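Long-range contact in Abbfa_003403 (Acinetobacter baumannii, PDB 4ZXH), which is a four-domain nonribosomal peptide synthetase module that probably activates, loads and condenses an amino acid on a phosphopantetheine arm and releases the product through a thioesterase: residues Gly527-Asp539 with Ala577-Met589. Sequence-based numbering, arbitrary orientation.
Sequences GITQGDRVGLMLD and AEPKVILTQTELM
Strands 533-537 and 581-584 run parallel with a 31° twist between their short axes, laced by the bonds Gly535 N to Val581 O, Leu583 N to Gly535 O and Met537 N to Leu583 O; before them Arg533 O takes Lys580 N instead of Val581 N, so the regular ladder begins only at Gly535. On one face of the sheet Val534 and Val581 run alongside each other in the same direction, with CG1 to CG1 at 3.9 Å. Leu536 and Leu583 repeat this two residues further along each strand, CD1 against CD2 at 4.0 Å, while helix 543-553 packs on Val534 and Leu536. The other face carries Met537, Ile582 and Thr584, whose hydroxyl gives a 3.0 Å bond from OG1 to Met537 O in the carbonyl plane. The two strands are the central pair of a four-stranded parallel sheet, order 557-560, 533-537, 581-584, 598-600, within the adenylation domain, of the ANL superfamily. They are linked by way of edge strand 557-560 and two helices, as two successive beta-alpha-beta units.

Polar side chains tie both ends of the pair. Lys580 turns about its CB-CG bond and again near its tip (chi2 71°), bringing NZ to Asp532 OD2 in a 2.7 Å salt bridge; its CG packs on Ile528 CD1. That oxygen also accepts Thr529 N, the two donors standing off opposite faces of the carboxylate, which probably restrains the group. Arg533 bends about CG-CD (chi3 -48°) to bring its guanidinium edge to the end of helix 567-577, NE bonding Ala577 O at 2.7 Å and NH2 bonding Glu578 O at 2.9 Å. At the C-terminal end Gln585 OE1 receives Asp539 N at 2.9 Å, the donor standing above the amide plane, while the Asp539 carboxylate is turned perpendicular to that amide.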
loop_
_atom_site.group_PDB
_atom_site.type_symbol
_atom_site.label_atom_id
_atom_site.label_comp_id
_atom_site.label_asym_id
_atom_site.label_seq_id
_atom_site.Cartn_x
_atom_site.Cartn_y
_atom_site.Cartn_z
ATOM N N GLY A 527 58.371 -22.363 13.750
ATOM C CA GLY A 527 57.715 -22.480 15.037
ATOM C C GLY A 527 56.251 -22.852 15.007
ATOM O O GLY A 527 55.658 -23.037 16.060
ATOM N N ILE A 528 55.668 -22.964 13.818
ATOM C CA ILE A 528 54.246 -23.299 13.705
ATOM C C ILE A 528 53.971 -24.777 13.909
ATOM O O ILE A 528 54.468 -25.629 13.178
ATOM C CB ILE A 528 53.659 -22.878 12.349
ATOM C CG1 ILE A 528 53.781 -21.367 12.179
ATOM C CG2 ILE A 528 52.198 -23.258 12.281
ATOM C CD1 ILE A 528 53.287 -20.617 13.371
ATOM N N THR A 529 53.163 -25.063 14.920
ATOM C CA THR A 529 52.883 -26.427 15.342
ATOM C C THR A 529 51.387 -26.652 15.158
ATOM O O THR A 529 50.642 -25.692 15.042
ATOM C CB THR A 529 53.283 -26.664 16.821
ATOM O OG1 THR A 529 52.212 -26.251 17.690
ATOM C CG2 THR A 529 54.531 -25.869 17.181
ATOM N N GLN A 530 50.949 -27.906 15.138
ATOM C CA GLN A 530 49.534 -28.214 15.009
ATOM C C GLN A 530 48.686 -27.448 16.034
ATOM O O GLN A 530 49.058 -27.318 17.206
ATOM C CB GLN A 530 49.298 -29.722 15.146
ATOM C CG GLN A 530 47.834 -30.112 14.985
ATOM C CD GLN A 530 47.634 -31.607 14.894
ATOM O OE1 GLN A 530 48.601 -32.368 14.851
ATOM N NE2 GLN A 530 46.374 -32.041 14.866
ATOM N N GLY A 531 47.563 -26.903 15.571
ATOM C CA GLY A 531 46.676 -26.164 16.442
ATOM C C GLY A 531 46.967 -24.679 16.556
ATOM O O GLY A 531 46.206 -23.939 17.173
ATOM N N ASP A 532 48.071 -24.224 15.980
ATOM C CA ASP A 532 48.405 -22.816 16.103
ATOM C C ASP A 532 47.486 -21.993 15.209
ATOM O O ASP A 532 46.884 -22.506 14.244
ATOM C CB ASP A 532 49.877 -22.564 15.763
ATOM C CG ASP A 532 50.837 -23.031 16.882
ATOM O OD1 ASP A 532 50.358 -23.406 17.984
ATOM O OD2 ASP A 532 52.073 -23.015 16.658
ATOM N N ARG A 533 47.346 -20.720 15.558
ATOM C CA ARG A 533 46.540 -19.806 14.775
ATOM C C ARG A 533 47.465 -18.885 14.027
ATOM O O ARG A 533 48.323 -18.252 14.637
ATOM C CB ARG A 533 45.592 -19.026 15.666
ATOM C CG ARG A 533 44.481 -19.879 16.229
ATOM C CD ARG A 533 43.699 -19.127 17.294
ATOM N NE ARG A 533 44.603 -18.484 18.247
ATOM C CZ ARG A 533 45.208 -19.118 19.243
ATOM N NH1 ARG A 533 45.004 -20.422 19.410
ATOM N NH2 ARG A 533 46.016 -18.452 20.067
ATOM N N VAL A 534 47.309 -18.835 12.706
ATOM C CA VAL A 534 48.199 -18.061 11.844
ATOM C C VAL A 534 47.460 -16.925 11.159
ATOM O O VAL A 534 46.542 -17.158 10.360
ATOM C CB VAL A 534 48.848 -18.948 10.783
ATOM C CG1 VAL A 534 49.552 -18.110 9.728
ATOM C CG2 VAL A 534 49.799 -19.922 11.448
ATOM N N GLY A 535 47.850 -15.696 11.492
ATOM C CA GLY A 535 47.315 -14.519 10.829
ATOM C C GLY A 535 47.680 -14.540 9.357
ATOM O O GLY A 535 48.802 -14.882 8.987
ATOM N N LEU A 536 46.727 -14.191 8.510
ATOM C CA LEU A 536 46.967 -14.194 7.076
ATOM C C LEU A 536 46.643 -12.838 6.469
ATOM O O LEU A 536 45.471 -12.465 6.361
ATOM C CB LEU A 536 46.140 -15.280 6.406
ATOM C CG LEU A 536 46.405 -15.458 4.918
ATOM C CD1 LEU A 536 47.888 -15.694 4.669
ATOM C CD2 LEU A 536 45.562 -16.630 4.414
ATOM N N MET A 537 47.685 -12.107 6.078
ATOM C CA MET A 537 47.530 -10.761 5.536
ATOM C C MET A 537 48.142 -10.680 4.137
ATOM O O MET A 537 49.299 -10.274 3.991
ATOM C CB MET A 537 48.179 -9.734 6.472
ATOM C CG MET A 537 47.776 -8.295 6.220
ATOM S SD MET A 537 48.670 -7.082 7.224
ATOM C CE MET A 537 47.991 -7.374 8.847
ATOM N N LEU A 538 47.363 -11.060 3.119
ATOM C CA LEU A 538 47.853 -11.125 1.732
ATOM C C LEU A 538 47.087 -10.253 0.736
ATOM O O LEU A 538 45.951 -9.864 0.990
ATOM C CB LEU A 538 47.809 -12.571 1.231
ATOM C CG LEU A 538 48.671 -13.604 1.957
ATOM C CD1 LEU A 538 48.704 -14.917 1.179
ATOM C CD2 LEU A 538 50.081 -13.074 2.201
ATOM N N ASP A 539 47.724 -9.959 -0.399
ATOM C CA ASP A 539 47.044 -9.396 -1.570
ATOM C C ASP A 539 46.494 -10.527 -2.419
ATOM O O ASP A 539 46.950 -11.664 -2.310
ATOM C CB ASP A 539 47.983 -8.538 -2.416
ATOM C CG ASP A 539 48.053 -7.099 -1.942
ATOM O OD1 ASP A 539 47.050 -6.610 -1.380
ATOM O OD2 ASP A 539 49.114 -6.454 -2.131
ATOM N N ALA A 577 42.345 -12.860 18.765
ATOM C CA ALA A 577 42.734 -14.149 18.195
ATOM C C ALA A 577 44.079 -14.646 18.719
ATOM O O ALA A 577 44.361 -15.841 18.655
ATOM C CB ALA A 577 42.761 -14.069 16.661
ATOM N N GLU A 578 44.895 -13.733 19.242
ATOM C CA GLU A 578 46.205 -14.073 19.801
ATOM C C GLU A 578 47.013 -15.016 18.912
ATOM O O GLU A 578 47.449 -16.062 19.371
ATOM C CB GLU A 578 46.032 -14.690 21.186
ATOM C CG GLU A 578 45.318 -13.759 22.156
ATOM C CD GLU A 578 44.943 -14.415 23.476
ATOM O OE1 GLU A 578 44.871 -15.662 23.540
ATOM O OE2 GLU A 578 44.715 -13.671 24.453
ATOM N N PRO A 579 47.227 -14.639 17.639
ATOM C CA PRO A 579 47.875 -15.549 16.685
ATOM C C PRO A 579 49.368 -15.746 16.937
ATOM O O PRO A 579 50.057 -14.852 17.452
ATOM C CB PRO A 579 47.645 -14.861 15.336
ATOM C CG PRO A 579 47.557 -13.407 15.669
ATOM C CD PRO A 579 47.046 -13.286 17.080
ATOM N N LYS A 580 49.856 -16.924 16.570
ATOM C CA LYS A 580 51.259 -17.278 16.754
ATOM C C LYS A 580 52.141 -16.397 15.898
ATOM O O LYS A 580 53.212 -15.985 16.319
ATOM C CB LYS A 580 51.494 -18.743 16.388
ATOM C CG LYS A 580 52.911 -19.232 16.591
ATOM C CD LYS A 580 53.229 -19.335 18.064
ATOM C CE LYS A 580 54.302 -20.389 18.358
ATOM N NZ LYS A 580 53.716 -21.765 18.456
ATOM N N VAL A 581 51.672 -16.132 14.682
ATOM C CA VAL A 581 52.445 -15.426 13.678
ATOM C C VAL A 581 51.469 -14.775 12.710
ATOM O O VAL A 581 50.305 -15.171 12.647
ATOM C CB VAL A 581 53.414 -16.386 12.922
ATOM C CG1 VAL A 581 52.681 -17.162 11.843
ATOM C CG2 VAL A 581 54.557 -15.622 12.305
ATOM N N ILE A 582 51.929 -13.763 11.979
ATOM C CA ILE A 582 51.151 -13.179 10.875
ATOM C C ILE A 582 51.895 -13.439 9.569
ATOM O O ILE A 582 53.025 -12.968 9.393
ATOM C CB ILE A 582 50.937 -11.657 11.052
ATOM C CG1 ILE A 582 50.028 -11.363 12.253
ATOM C CG2 ILE A 582 50.377 -11.041 9.782
ATOM C CD1 ILE A 582 50.070 -9.911 12.692
ATOM N N LEU A 583 51.288 -14.226 8.680
ATOM C CA LEU A 583 51.923 -14.556 7.405
ATOM C C LEU A 583 51.465 -13.524 6.400
ATOM O O LEU A 583 50.280 -13.427 6.100
ATOM C CB LEU A 583 51.569 -15.980 6.947
ATOM C CG LEU A 583 52.125 -16.503 5.610
ATOM C CD1 LEU A 583 53.624 -16.802 5.632
ATOM C CD2 LEU A 583 51.333 -17.722 5.150
ATOM N N THR A 584 52.408 -12.739 5.901
ATOM C CA THR A 584 52.094 -11.601 5.043
ATOM C C THR A 584 53.076 -11.557 3.873
ATOM O O THR A 584 53.854 -12.483 3.691
ATOM C CB THR A 584 52.152 -10.302 5.847
ATOM O OG1 THR A 584 51.940 -9.183 4.982
ATOM C CG2 THR A 584 53.509 -10.171 6.531
ATOM N N GLN A 585 53.054 -10.506 3.064
ATOM C CA GLN A 585 53.988 -10.455 1.942
ATOM C C GLN A 585 54.940 -9.286 2.114
ATOM O O GLN A 585 54.692 -8.409 2.939
ATOM C CB GLN A 585 53.247 -10.380 0.593
ATOM C CG GLN A 585 52.223 -9.268 0.455
ATOM C CD GLN A 585 51.284 -9.475 -0.726
ATOM O OE1 GLN A 585 50.512 -10.442 -0.768
ATOM N NE2 GLN A 585 51.354 -8.568 -1.702
ATOM N N THR A 586 56.022 -9.284 1.334
ATOM C CA THR A 586 57.128 -8.329 1.485
ATOM C C THR A 586 56.702 -6.878 1.690
ATOM O O THR A 586 57.086 -6.252 2.680
ATOM C CB THR A 586 58.050 -8.373 0.262
ATOM O OG1 THR A 586 58.363 -9.737 -0.051
ATOM C CG2 THR A 586 59.328 -7.583 0.524
ATOM N N GLU A 587 55.904 -6.358 0.755
ATOM C CA GLU A 587 55.442 -4.964 0.777
ATOM C C GLU A 587 54.768 -4.524 2.087
ATOM O O GLU A 587 54.757 -3.335 2.412
ATOM C CB GLU A 587 54.459 -4.715 -0.366
ATOM C CG GLU A 587 54.963 -5.029 -1.768
ATOM C CD GLU A 587 54.808 -6.495 -2.168
ATOM O OE1 GLU A 587 54.791 -7.376 -1.279
ATOM O OE2 GLU A 587 54.674 -6.760 -3.387
ATOM N N LEU A 588 54.206 -5.475 2.831
ATOM C CA LEU A 588 53.329 -5.146 3.955
ATOM C C LEU A 588 53.946 -5.360 5.342
ATOM O O LEU A 588 53.263 -5.184 6.353
ATOM C CB LEU A 588 52.040 -5.971 3.842
ATOM C CG LEU A 588 51.351 -5.887 2.479
ATOM C CD1 LEU A 588 50.254 -6.946 2.310
ATOM C CD2 LEU A 588 50.783 -4.488 2.242
ATOM N N MET A 589 55.226 -5.732 5.388
ATOM C CA MET A 589 55.868 -6.199 6.630
ATOM C C MET A 589 55.856 -5.164 7.761
ATOM O O MET A 589 55.813 -5.524 8.938
ATOM C CB MET A 589 57.310 -6.641 6.349
ATOM C CG MET A 589 57.421 -7.962 5.601
ATOM S SD MET A 589 56.970 -9.419 6.593
ATOM C CE MET A 589 58.487 -9.679 7.509
#